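Local coordinates for protein putative modification methylase (Thermus thermophilus, PDB 2ZIF) that probably transfers a methyl group from S-adenosylmethionine to the N4 amine of cytosine in DNA, as a restriction-modification methyltransferase, at residues B[23-28]-B[259-264]; B[39-44]-B[238-243]; B[45-50]-B[94-99]. One frame throughout, in Å; residues are numbered along the deposited sequence.

How the interactions relate
From the N terminus, strand 23-26 comes first, and strand 41-46 follows, supplying both 39-44 and 45-50. The chain then turns back at 94-99 to close the shortest loop, interaction 3. Much later 238-243 returns to the other edge of strand 41-46 and closes interaction 2, and 259-264 closes interaction 1 against the first strand. The three loops therefore nest, 3 inside 2 inside 1, without crossing. Across the sheet the strands run 91-101, 41-46, 238-241, 259-264, 23-26, all parallel. Interactions 1 and 2 join through backbone bonds between Val239 and 259-264, interactions 2 and 3 through Asp241 and Thr46. All three contacts reach the S-adenosylmethionine.

Interaction 1: residues B[23-28]-B[259-264]; sequences RLHVGD and RALGVE. With SAM (S-adenosylmethionine), chain D.
Strand 23-26 pairs in parallel with strand 259-264, their axes 14° apart. The backbone bonds come first: Arg23 N gives to Ala260 O, His25 N to Gly262 O and Glu264 N to His25 O, and just past the strand Gly27 N continues the ladder to Glu264 O. The tightest is His25 N to Gly262 O at 2.6 Å, while Gly262 N to Arg23 O is weak. CA-H...O contacts fill in between, Val263 CA to His25 O at 3.2 Å among them.

The apolar contacts lie on both faces. Beside Leu24 the partner strand has only Gly262, and Leu24 CD2 lies over that residue's backbone, 3.5 Å from Gly262 C, going on to Glu264 CB at 3.9 Å. On the other face Leu261 CD1 comes to the edge of the His25 ring, 3.9 Å from His25 CD2, and Phe36 meets that ring edge-to-face.

Two acids at the ends of these segments meet S-adenosylmethionine. Glu264 is bent at its second torsion (chi2 41°), which turns the carboxylate onto the ribose: OE1 takes O3' at 2.8 Å and OE2 takes O2' at 2.9 Å. Gly245 N and Val266 N hold the same two oxygens. Asp28 OD1 accepts from adenine N6 at 2.6 Å, and its OD2 caps the following helix. An acidic residue gripping both ribose hydroxyls at a strand end is characteristic of Rossmann-like methyltransferases.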
loop_
_atom_site.group_PDB
_atom_site.type_symbol
_atom_site.label_atom_id
_atom_site.label_comp_id
_atom_site.label_asym_id
_atom_site.label_seq_id
_atom_site.Cartn_x
_atom_site.Cartn_y
_atom_site.Cartn_z
ATOM N N ARG B 23 21.184 -7.260 -22.875
ATOM C CA ARG B 23 20.279 -7.858 -23.841
ATOM C C ARG B 23 18.795 -7.592 -23.594
ATOM O O ARG B 23 18.335 -7.515 -22.452
ATOM C CB ARG B 23 20.522 -9.368 -23.874
ATOM C CG ARG B 23 21.989 -9.760 -23.751
ATOM C CD ARG B 23 22.137 -11.246 -23.449
ATOM N NE ARG B 23 21.898 -12.090 -24.619
ATOM C CZ ARG B 23 22.770 -12.261 -25.608
ATOM N NH1 ARG B 23 22.465 -13.046 -26.633
ATOM N NH2 ARG B 23 23.952 -11.659 -25.572
ATOM N N LEU B 24 18.049 -7.459 -24.686
ATOM C CA LEU B 24 16.616 -7.240 -24.610
ATOM C C LEU B 24 15.962 -8.300 -25.496
ATOM O O LEU B 24 16.147 -8.303 -26.712
ATOM C CB LEU B 24 16.257 -5.846 -25.119
ATOM C CG LEU B 24 14.946 -5.219 -24.628
ATOM C CD1 LEU B 24 14.420 -4.289 -25.714
ATOM C CD2 LEU B 24 13.910 -6.288 -24.295
ATOM N N HIS B 25 15.213 -9.209 -24.882
ATOM C CA HIS B 25 14.535 -10.272 -25.620
ATOM C C HIS B 25 13.130 -9.830 -26.032
ATOM O O HIS B 25 12.314 -9.462 -25.184
ATOM C CB HIS B 25 14.440 -11.534 -24.757
ATOM C CG HIS B 25 15.769 -12.110 -24.382
ATOM N ND1 HIS B 25 16.317 -13.199 -25.027
ATOM C CD2 HIS B 25 16.676 -11.730 -23.451
ATOM C CE1 HIS B 25 17.503 -13.462 -24.509
ATOM N NE2 HIS B 25 17.746 -12.586 -23.552
ATOM N N VAL B 26 12.853 -9.860 -27.332
ATOM C CA VAL B 26 11.535 -9.480 -27.826
ATOM C C VAL B 26 10.642 -10.710 -27.740
ATOM O O VAL B 26 10.847 -11.693 -28.455
ATOM C CB VAL B 26 11.595 -8.984 -29.282
ATOM C CG1 VAL B 26 10.229 -8.485 -29.723
ATOM C CG2 VAL B 26 12.615 -7.885 -29.400
ATOM N N GLY B 27 9.663 -10.653 -26.844
ATOM C CA GLY B 27 8.767 -11.776 -26.665
ATOM C C GLY B 27 7.874 -11.665 -25.444
ATOM O O GLY B 27 7.730 -10.589 -24.846
ATOM N N ASP B 28 7.269 -12.791 -25.081
ATOM C CA ASP B 28 6.364 -12.867 -23.944
ATOM C C ASP B 28 7.100 -13.202 -22.650
ATOM O O ASP B 28 7.732 -14.256 -22.534
ATOM C CB ASP B 28 5.299 -13.923 -24.206
ATOM C CG ASP B 28 4.403 -14.143 -23.016
ATOM O OD1 ASP B 28 3.408 -13.402 -22.874
ATOM O OD2 ASP B 28 4.705 -15.055 -22.217
ATOM N N ARG B 259 24.772 -5.376 -15.369
ATOM C CA ARG B 259 24.418 -6.036 -16.619
ATOM C C ARG B 259 22.901 -5.937 -16.829
ATOM O O ARG B 259 22.122 -6.302 -15.946
ATOM C CB ARG B 259 24.841 -7.504 -16.582
ATOM C CG ARG B 259 26.313 -7.720 -16.273
ATOM C CD ARG B 259 26.688 -9.191 -16.389
ATOM N NE ARG B 259 26.587 -9.661 -17.769
ATOM C CZ ARG B 259 26.407 -10.932 -18.116
ATOM N NH1 ARG B 259 26.306 -11.869 -17.176
ATOM N NH2 ARG B 259 26.323 -11.266 -19.402
ATOM N N ALA B 260 22.487 -5.446 -17.997
ATOM C CA ALA B 260 21.067 -5.298 -18.301
ATOM C C ALA B 260 20.447 -6.509 -18.979
ATOM O O ALA B 260 21.048 -7.137 -19.849
ATOM C CB ALA B 260 20.837 -4.062 -19.165
ATOM N N LEU B 261 19.228 -6.824 -18.573
ATOM C CA LEU B 261 18.497 -7.938 -19.140
ATOM C C LEU B 261 17.010 -7.569 -19.177
ATOM O O LEU B 261 16.479 -7.004 -18.215
ATOM C CB LEU B 261 18.718 -9.189 -18.289
ATOM C CG LEU B 261 18.041 -10.464 -18.798
ATOM C CD1 LEU B 261 18.593 -10.823 -20.176
ATOM C CD2 LEU B 261 18.267 -11.595 -17.815
ATOM N N GLY B 262 16.336 -7.875 -20.284
ATOM C CA GLY B 262 14.926 -7.539 -20.370
ATOM C C GLY B 262 14.079 -8.229 -21.423
ATOM O O GLY B 262 14.584 -8.763 -22.412
ATOM N N VAL B 263 12.769 -8.210 -21.193
ATOM C CA VAL B 263 11.800 -8.797 -22.110
ATOM C C VAL B 263 10.815 -7.697 -22.503
ATOM O O VAL B 263 10.491 -6.835 -21.693
ATOM C CB VAL B 263 11.008 -9.937 -21.440
ATOM C CG1 VAL B 263 10.400 -10.842 -22.505
ATOM C CG2 VAL B 263 11.905 -10.716 -20.502
ATOM N N GLU B 264 10.347 -7.722 -23.745
ATOM C CA GLU B 264 9.397 -6.719 -24.231
ATOM C C GLU B 264 8.609 -7.323 -25.381
ATOM O O GLU B 264 9.175 -7.696 -26.411
ATOM C CB GLU B 264 10.147 -5.456 -24.675
ATOM C CG GLU B 264 9.314 -4.399 -25.408
ATOM C CD GLU B 264 7.933 -4.185 -24.813
ATOM O OE1 GLU B 264 7.792 -4.184 -23.569
ATOM O OE2 GLU B 264 6.982 -3.998 -25.597
HETATM N N SAM D . 9.109 1.443 -17.424
HETATM C CA SAM D . 9.081 0.924 -18.796
HETATM C C SAM D . 9.764 1.756 -19.894
HETATM O O SAM D . 9.366 1.639 -21.058
HETATM O OXT SAM D . 10.692 2.498 -19.552
HETATM C CB SAM D . 7.633 0.661 -19.286
HETATM C CG SAM D . 7.070 -0.976 -18.854
HETATM S SD SAM D . 5.277 -1.041 -19.253
HETATM C CE SAM D . 4.459 -0.442 -17.739
HETATM C "C5'" SAM D . 4.885 -2.794 -19.415
HETATM C "C4'" SAM D . 5.440 -3.461 -20.683
HETATM O "O4'" SAM D . 5.131 -4.840 -20.711
HETATM C "C3'" SAM D . 4.944 -2.875 -22.021
HETATM O "O3'" SAM D . 5.979 -2.235 -22.755
HETATM C "C2'" SAM D . 4.209 -4.043 -22.676
HETATM O "O2'" SAM D . 4.482 -4.136 -24.076
HETATM C "C1'" SAM D . 4.891 -5.253 -22.032
HETATM N N9 SAM D . 4.087 -6.482 -21.920
HETATM C C8 SAM D . 2.768 -6.703 -21.709
HETATM N N7 SAM D . 2.445 -8.003 -21.660
HETATM C C5 SAM D . 3.641 -8.700 -21.851
HETATM C C6 SAM D . 4.068 -10.022 -21.913
HETATM N N6 SAM D . 3.203 -11.061 -21.765
HETATM N N1 SAM D . 5.394 -10.331 -22.126
HETATM C C2 SAM D . 6.295 -9.335 -22.280
HETATM N N3 SAM D . 5.963 -8.030 -22.232
HETATM C C4 SAM D . 4.654 -7.738 -22.017
#

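Interaction 2: residues B[39-44]-B[238-243]; sequences ASVHLV and VVLDPF. With SAM (S-adenosylmethionine), chain D.
The imidazole of His42 comes up to Val238, with His42 CD2 3.8 Å from Val238 CB; its still closer, edge-on approach to Val238 N is doubtful. The other flat group, the Phe243 ring, serves the cofactor. It presents an edge to the adenine, CD2 3.6 Å from C4 of S-adenosylmethionine with C5 near the ring plane, while the ribose O4' sits obliquely to the ring, 3.2 Å from CD2.

Between the segments the backbone does much of the holding. The chain turns a corner at His42, and there Val238 O is gripped by two donors, His42 N and Leu43 N. Past the corner regular parallel pairing begins, and Leu240 N gives a short, straight bond to Leu43 O (2.6 Å, 164°).

Two valines meet Leu240 CB. Val44 runs alongside Leu240, pointing the same way, with CG2 3.5 Å from that CB. Val41 crosses at about a right angle: its CG1, anti to the backbone N (chi1 178°), reaches the same CB at 3.8 Å. Further on, Val44 CG1 meets Pro242 CD at 4.0 Å. Leu86 and Val83 of helix 65-86 pack against these side chains.

Beyond the strand Asp241 OD1 takes Phe243 N at 2.8 Å in an Asx turn, and Thr46 and Thr249 hold its carboxylate as well. This buried acid, met by a backbone N-H and two hydroxyls, is thus fixed by neutral groups, and it probably sets the course of the chain that carries Phe243, first residue of the FxGxG motif (motif I, DPFxGxG in this family), to the cofactor.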
loop_
_atom_site.group_PDB
_atom_site.type_symbol
_atom_site.label_atom_id
_atom_site.label_comp_id
_atom_site.label_asym_id
_atom_site.label_seq_id
_atom_site.Cartn_x
_atom_site.Cartn_y
_atom_site.Cartn_z
ATOM N N ALA B 39 18.301 -18.957 -10.293
ATOM C CA ALA B 39 19.293 -18.219 -9.522
ATOM C C ALA B 39 20.350 -17.489 -10.345
ATOM O O ALA B 39 21.512 -17.439 -9.955
ATOM C CB ALA B 39 19.965 -19.160 -8.535
ATOM N N SER B 40 19.948 -16.911 -11.470
ATOM C CA SER B 40 20.881 -16.182 -12.321
ATOM C C SER B 40 20.611 -14.670 -12.364
ATOM O O SER B 40 21.256 -13.946 -13.115
ATOM C CB SER B 40 20.842 -16.744 -13.750
ATOM O OG SER B 40 19.549 -16.648 -14.321
ATOM N N VAL B 41 19.659 -14.194 -11.565
ATOM C CA VAL B 41 19.327 -12.770 -11.543
ATOM C C VAL B 41 19.452 -12.201 -10.135
ATOM O O VAL B 41 19.037 -12.821 -9.158
ATOM C CB VAL B 41 17.887 -12.515 -12.062
ATOM C CG1 VAL B 41 17.550 -11.024 -11.978
ATOM C CG2 VAL B 41 17.762 -13.008 -13.493
ATOM N N HIS B 42 20.020 -11.009 -10.039
ATOM C CA HIS B 42 20.216 -10.372 -8.744
ATOM C C HIS B 42 19.153 -9.350 -8.377
ATOM O O HIS B 42 18.810 -9.203 -7.210
ATOM C CB HIS B 42 21.578 -9.692 -8.723
ATOM C CG HIS B 42 22.689 -10.578 -9.185
ATOM N ND1 HIS B 42 23.202 -11.592 -8.406
ATOM C CD2 HIS B 42 23.346 -10.638 -10.365
ATOM C CE1 HIS B 42 24.130 -12.237 -9.087
ATOM N NE2 HIS B 42 24.236 -11.677 -10.279
ATOM N N LEU B 43 18.626 -8.648 -9.373
ATOM C CA LEU B 43 17.641 -7.616 -9.104
ATOM C C LEU B 43 16.653 -7.442 -10.240
ATOM O O LEU B 43 17.040 -7.396 -11.406
ATOM C CB LEU B 43 18.358 -6.277 -8.876
ATOM C CG LEU B 43 17.691 -5.125 -8.099
ATOM C CD1 LEU B 43 18.222 -3.777 -8.610
ATOM C CD2 LEU B 43 16.197 -5.173 -8.247
ATOM N N VAL B 44 15.374 -7.342 -9.899
ATOM C CA VAL B 44 14.347 -7.089 -10.901
ATOM C C VAL B 44 13.618 -5.766 -10.599
ATOM O O VAL B 44 13.050 -5.594 -9.524
ATOM C CB VAL B 44 13.291 -8.206 -10.950
ATOM C CG1 VAL B 44 12.112 -7.766 -11.814
ATOM C CG2 VAL B 44 13.906 -9.482 -11.518
ATOM N N VAL B 238 23.177 -8.693 -12.417
ATOM C CA VAL B 238 22.216 -8.758 -13.505
ATOM C C VAL B 238 20.904 -8.132 -13.044
ATOM O O VAL B 238 20.327 -8.550 -12.041
ATOM C CB VAL B 238 21.970 -10.225 -13.932
ATOM C CG1 VAL B 238 20.838 -10.296 -14.955
ATOM C CG2 VAL B 238 23.249 -10.801 -14.522
ATOM N N VAL B 239 20.456 -7.111 -13.764
ATOM C CA VAL B 239 19.208 -6.443 -13.427
ATOM C C VAL B 239 18.159 -6.838 -14.463
ATOM O O VAL B 239 18.399 -6.755 -15.667
ATOM C CB VAL B 239 19.398 -4.911 -13.384
ATOM C CG1 VAL B 239 18.061 -4.210 -13.107
ATOM C CG2 VAL B 239 20.403 -4.560 -12.285
ATOM N N LEU B 240 17.000 -7.282 -13.991
ATOM C CA LEU B 240 15.949 -7.724 -14.897
ATOM C C LEU B 240 14.680 -6.881 -14.886
ATOM O O LEU B 240 14.235 -6.424 -13.841
ATOM C CB LEU B 240 15.554 -9.164 -14.558
ATOM C CG LEU B 240 14.986 -10.123 -15.612
ATOM C CD1 LEU B 240 14.471 -11.360 -14.888
ATOM C CD2 LEU B 240 13.872 -9.509 -16.409
ATOM N N ASP B 241 14.110 -6.690 -16.071
ATOM C CA ASP B 241 12.843 -5.993 -16.236
ATOM C C ASP B 241 12.121 -6.806 -17.303
ATOM O O ASP B 241 12.445 -6.707 -18.489
ATOM C CB ASP B 241 13.027 -4.557 -16.738
ATOM C CG ASP B 241 11.714 -3.786 -16.762
ATOM O OD1 ASP B 241 10.656 -4.442 -16.867
ATOM O OD2 ASP B 241 11.732 -2.535 -16.684
ATOM N N PRO B 242 11.138 -7.627 -16.899
ATOM C CA PRO B 242 10.397 -8.447 -17.863
ATOM C C PRO B 242 9.436 -7.631 -18.731
ATOM O O PRO B 242 8.902 -8.139 -19.715
ATOM C CB PRO B 242 9.638 -9.442 -16.978
ATOM C CG PRO B 242 10.271 -9.320 -15.626
ATOM C CD PRO B 242 10.645 -7.872 -15.541
ATOM N N PHE B 243 9.211 -6.377 -18.355
ATOM C CA PHE B 243 8.307 -5.494 -19.090
ATOM C C PHE B 243 9.061 -4.214 -19.422
ATOM O O PHE B 243 8.643 -3.128 -19.051
ATOM C CB PHE B 243 7.093 -5.166 -18.219
ATOM C CG PHE B 243 6.362 -6.373 -17.722
ATOM C CD1 PHE B 243 6.339 -6.677 -16.369
ATOM C CD2 PHE B 243 5.705 -7.218 -18.609
ATOM C CE1 PHE B 243 5.674 -7.801 -15.896
ATOM C CE2 PHE B 243 5.031 -8.354 -18.147
ATOM C CZ PHE B 243 5.017 -8.645 -16.786
HETATM N N SAM D . 9.109 1.443 -17.424
HETATM C CA SAM D . 9.081 0.924 -18.796
HETATM C C SAM D . 9.764 1.756 -19.894
HETATM O O SAM D . 9.366 1.639 -21.058
HETATM O OXT SAM D . 10.692 2.498 -19.552
HETATM C CB SAM D . 7.633 0.661 -19.286
HETATM C CG SAM D . 7.070 -0.976 -18.854
HETATM S SD SAM D . 5.277 -1.041 -19.253
HETATM C CE SAM D . 4.459 -0.442 -17.739
HETATM C "C5'" SAM D . 4.885 -2.794 -19.415
HETATM C "C4'" SAM D . 5.440 -3.461 -20.683
HETATM O "O4'" SAM D . 5.131 -4.840 -20.711
HETATM C "C3'" SAM D . 4.944 -2.875 -22.021
HETATM O "O3'" SAM D . 5.979 -2.235 -22.755
HETATM C "C2'" SAM D . 4.209 -4.043 -22.676
HETATM O "O2'" SAM D . 4.482 -4.136 -24.076
HETATM C "C1'" SAM D . 4.891 -5.253 -22.032
HETATM N N9 SAM D . 4.087 -6.482 -21.920
HETATM C C8 SAM D . 2.768 -6.703 -21.709
HETATM N N7 SAM D . 2.445 -8.003 -21.660
HETATM C C5 SAM D . 3.641 -8.700 -21.851
HETATM C C6 SAM D . 4.068 -10.022 -21.913
HETATM N N6 SAM D . 3.203 -11.061 -21.765
HETATM N N1 SAM D . 5.394 -10.331 -22.126
HETATM C C2 SAM D . 6.295 -9.335 -22.280
HETATM N N3 SAM D . 5.963 -8.030 -22.232
HETATM C C4 SAM D . 4.654 -7.738 -22.017
#

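Interaction 3: residues B[45-50]-B[94-99]; sequences VTSPPY and VIVVGD. With SAM (S-adenosylmethionine), chain D.
Ser47 holds OG anti to its own backbone N (chi1 -161°), and this swings the hydroxyl across to Val96 O, where it donates a 2.7 Å bond lying in the carbonyl plane. Val96 in turn has CG2 in the crowded position between its N and carbonyl carbon (CG1 at chi1 -57°), which places that methyl against Ser47, though its closeness in the model is doubtful.

Upstream the two strands pair in parallel. Thr46 N gives to Val94 O at 3.0 Å, and Val96 N returns a nearly straight bond to Thr46 O (168°). The Ser47 hydroxyl thus takes up the pairing where Pro48, having no N-H, cannot. The Pro48 ring crosses Ile95 at about a right angle, its CD 3.6 Å from Ile95 CG2, and Ile119 of helix 115-124 packs on Ile95. With an alanine in place of Ser47, Val96 O would probably be left without its hydroxyl mate and the turn into the prolines would be less firmly tied to strand 91-101.

Residues 47-50 spell SPPY, the motif IV sequence of N4-cytosine methyltransferases, which in relatives borders the target base. Here it borders the methyl donor: Ser47 O lies 3.1 Å and Pro48 O 3.2 Å from the methyl carbon CE of S-adenosylmethionine, and Pro49 CB rests 3.6 Å from adenine C8. Two carbonyl oxygens close to a methyl made electron-poor by its sulfonium are consistent with CH...O contacts that would help orient it for transfer.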
loop_
_atom_site.group_PDB
_atom_site.type_symbol
_atom_site.label_atom_id
_atom_site.label_comp_id
_atom_site.label_asym_id
_atom_site.label_seq_id
_atom_site.Cartn_x
_atom_site.Cartn_y
_atom_site.Cartn_z
ATOM N N VAL B 45 13.675 -4.822 -11.534
ATOM C CA VAL B 45 12.948 -3.565 -11.382
ATOM C C VAL B 45 12.012 -3.478 -12.583
ATOM O O VAL B 45 12.448 -3.584 -13.739
ATOM C CB VAL B 45 13.857 -2.329 -11.400
ATOM C CG1 VAL B 45 12.997 -1.075 -11.218
ATOM C CG2 VAL B 45 14.897 -2.427 -10.303
ATOM N N THR B 46 10.727 -3.283 -12.317
ATOM C CA THR B 46 9.769 -3.223 -13.405
ATOM C C THR B 46 8.451 -2.593 -12.998
ATOM O O THR B 46 8.186 -2.350 -11.820
ATOM C CB THR B 46 9.482 -4.653 -13.952
ATOM O OG1 THR B 46 8.623 -4.578 -15.103
ATOM C CG2 THR B 46 8.804 -5.505 -12.877
ATOM N N SER B 47 7.623 -2.350 -14.000
ATOM C CA SER B 47 6.308 -1.776 -13.814
ATOM C C SER B 47 5.372 -2.646 -14.648
ATOM O O SER B 47 5.505 -2.727 -15.865
ATOM C CB SER B 47 6.302 -0.337 -14.323
ATOM O OG SER B 47 5.214 0.378 -13.779
ATOM N N PRO B 48 4.412 -3.311 -14.002
ATOM C CA PRO B 48 3.499 -4.157 -14.768
ATOM C C PRO B 48 2.749 -3.387 -15.849
ATOM O O PRO B 48 2.579 -2.174 -15.760
ATOM C CB PRO B 48 2.568 -4.713 -13.699
ATOM C CG PRO B 48 2.509 -3.595 -12.720
ATOM C CD PRO B 48 3.936 -3.132 -12.620
ATOM N N PRO B 49 2.304 -4.094 -16.898
ATOM C CA PRO B 49 1.566 -3.487 -18.007
ATOM C C PRO B 49 0.212 -2.891 -17.624
ATOM O O PRO B 49 -0.427 -3.320 -16.667
ATOM C CB PRO B 49 1.453 -4.634 -19.020
ATOM C CG PRO B 49 1.578 -5.870 -18.180
ATOM C CD PRO B 49 2.646 -5.495 -17.200
ATOM N N TYR B 50 -0.191 -1.885 -18.395
ATOM C CA TYR B 50 -1.442 -1.151 -18.228
ATOM C C TYR B 50 -2.661 -2.045 -18.013
ATOM O O TYR B 50 -2.930 -2.940 -18.813
ATOM C CB TYR B 50 -1.676 -0.293 -19.472
ATOM C CG TYR B 50 -2.880 0.625 -19.409
ATOM C CD1 TYR B 50 -3.446 1.138 -20.580
ATOM C CD2 TYR B 50 -3.434 1.009 -18.185
ATOM C CE1 TYR B 50 -4.531 2.012 -20.533
ATOM C CE2 TYR B 50 -4.518 1.881 -18.127
ATOM C CZ TYR B 50 -5.061 2.380 -19.302
ATOM O OH TYR B 50 -6.134 3.242 -19.243
ATOM N N VAL B 94 11.343 -5.707 -7.470
ATOM C CA VAL B 94 10.820 -4.370 -7.195
ATOM C C VAL B 94 9.782 -4.058 -8.272
ATOM O O VAL B 94 10.078 -4.111 -9.472
ATOM C CB VAL B 94 11.942 -3.314 -7.221
ATOM C CG1 VAL B 94 11.374 -1.932 -6.920
ATOM C CG2 VAL B 94 13.009 -3.668 -6.198
ATOM N N ILE B 95 8.567 -3.743 -7.829
ATOM C CA ILE B 95 7.437 -3.467 -8.719
ATOM C C ILE B 95 6.836 -2.081 -8.470
ATOM O O ILE B 95 6.349 -1.793 -7.374
ATOM C CB ILE B 95 6.322 -4.523 -8.499
ATOM C CG1 ILE B 95 6.891 -5.934 -8.707
ATOM C CG2 ILE B 95 5.148 -4.251 -9.420
ATOM C CD1 ILE B 95 5.976 -7.058 -8.226
ATOM N N VAL B 96 6.864 -1.223 -9.483
ATOM C CA VAL B 96 6.306 0.121 -9.331
ATOM C C VAL B 96 4.911 0.133 -9.942
ATOM O O VAL B 96 4.752 0.005 -11.151
ATOM C CB VAL B 96 7.198 1.175 -10.024
ATOM C CG1 VAL B 96 8.604 1.101 -9.470
ATOM C CG2 VAL B 96 7.234 0.923 -11.507
ATOM N N VAL B 97 3.899 0.262 -9.091
ATOM C CA VAL B 97 2.512 0.264 -9.538
ATOM C C VAL B 97 1.672 1.329 -8.886
ATOM O O VAL B 97 1.819 1.602 -7.707
ATOM C CB VAL B 97 1.742 -1.048 -9.202
ATOM C CG1 VAL B 97 1.389 -1.762 -10.467
ATOM C CG2 VAL B 97 2.526 -1.907 -8.223
ATOM N N GLY B 98 0.754 1.885 -9.663
ATOM C CA GLY B 98 -0.159 2.873 -9.138
ATOM C C GLY B 98 -1.503 2.186 -9.163
ATOM O O GLY B 98 -1.782 1.434 -10.097
ATOM N N ASP B 99 -2.337 2.413 -8.158
ATOM C CA ASP B 99 -3.633 1.760 -8.157
ATOM C C ASP B 99 -4.531 2.343 -9.261
ATOM O O ASP B 99 -4.598 3.558 -9.468
ATOM C CB ASP B 99 -4.263 1.849 -6.762
ATOM C CG ASP B 99 -3.549 0.942 -5.744
ATOM O OD1 ASP B 99 -2.643 0.188 -6.159
ATOM O OD2 ASP B 99 -3.885 0.973 -4.538
HETATM N N SAM D . 9.109 1.443 -17.424
HETATM C CA SAM D . 9.081 0.924 -18.796
HETATM C C SAM D . 9.764 1.756 -19.894
HETATM O O SAM D . 9.366 1.639 -21.058
HETATM O OXT SAM D . 10.692 2.498 -19.552
HETATM C CB SAM D . 7.633 0.661 -19.286
HETATM C CG SAM D . 7.070 -0.976 -18.854
HETATM S SD SAM D . 5.277 -1.041 -19.253
HETATM C CE SAM D . 4.459 -0.442 -17.739
HETATM C "C5'" SAM D . 4.885 -2.794 -19.415
HETATM C "C4'" SAM D . 5.440 -3.461 -20.683
HETATM O "O4'" SAM D . 5.131 -4.840 -20.711
HETATM C "C3'" SAM D . 4.944 -2.875 -22.021
HETATM O "O3'" SAM D . 5.979 -2.235 -22.755
HETATM C "C2'" SAM D . 4.209 -4.043 -22.676
HETATM O "O2'" SAM D . 4.482 -4.136 -24.076
HETATM C "C1'" SAM D . 4.891 -5.253 -22.032
HETATM N N9 SAM D . 4.087 -6.482 -21.920
HETATM C C8 SAM D . 2.768 -6.703 -21.709
HETATM N N7 SAM D . 2.445 -8.003 -21.660
HETATM C C5 SAM D . 3.641 -8.700 -21.851
HETATM C C6 SAM D . 4.068 -10.022 -21.913
HETATM N N6 SAM D . 3.203 -11.061 -21.765
HETATM N N1 SAM D . 5.394 -10.331 -22.126
HETATM C C2 SAM D . 6.295 -9.335 -22.280
HETATM N N3 SAM D . 5.963 -8.030 -22.232
HETATM C C4 SAM D . 4.654 -7.738 -22.017
#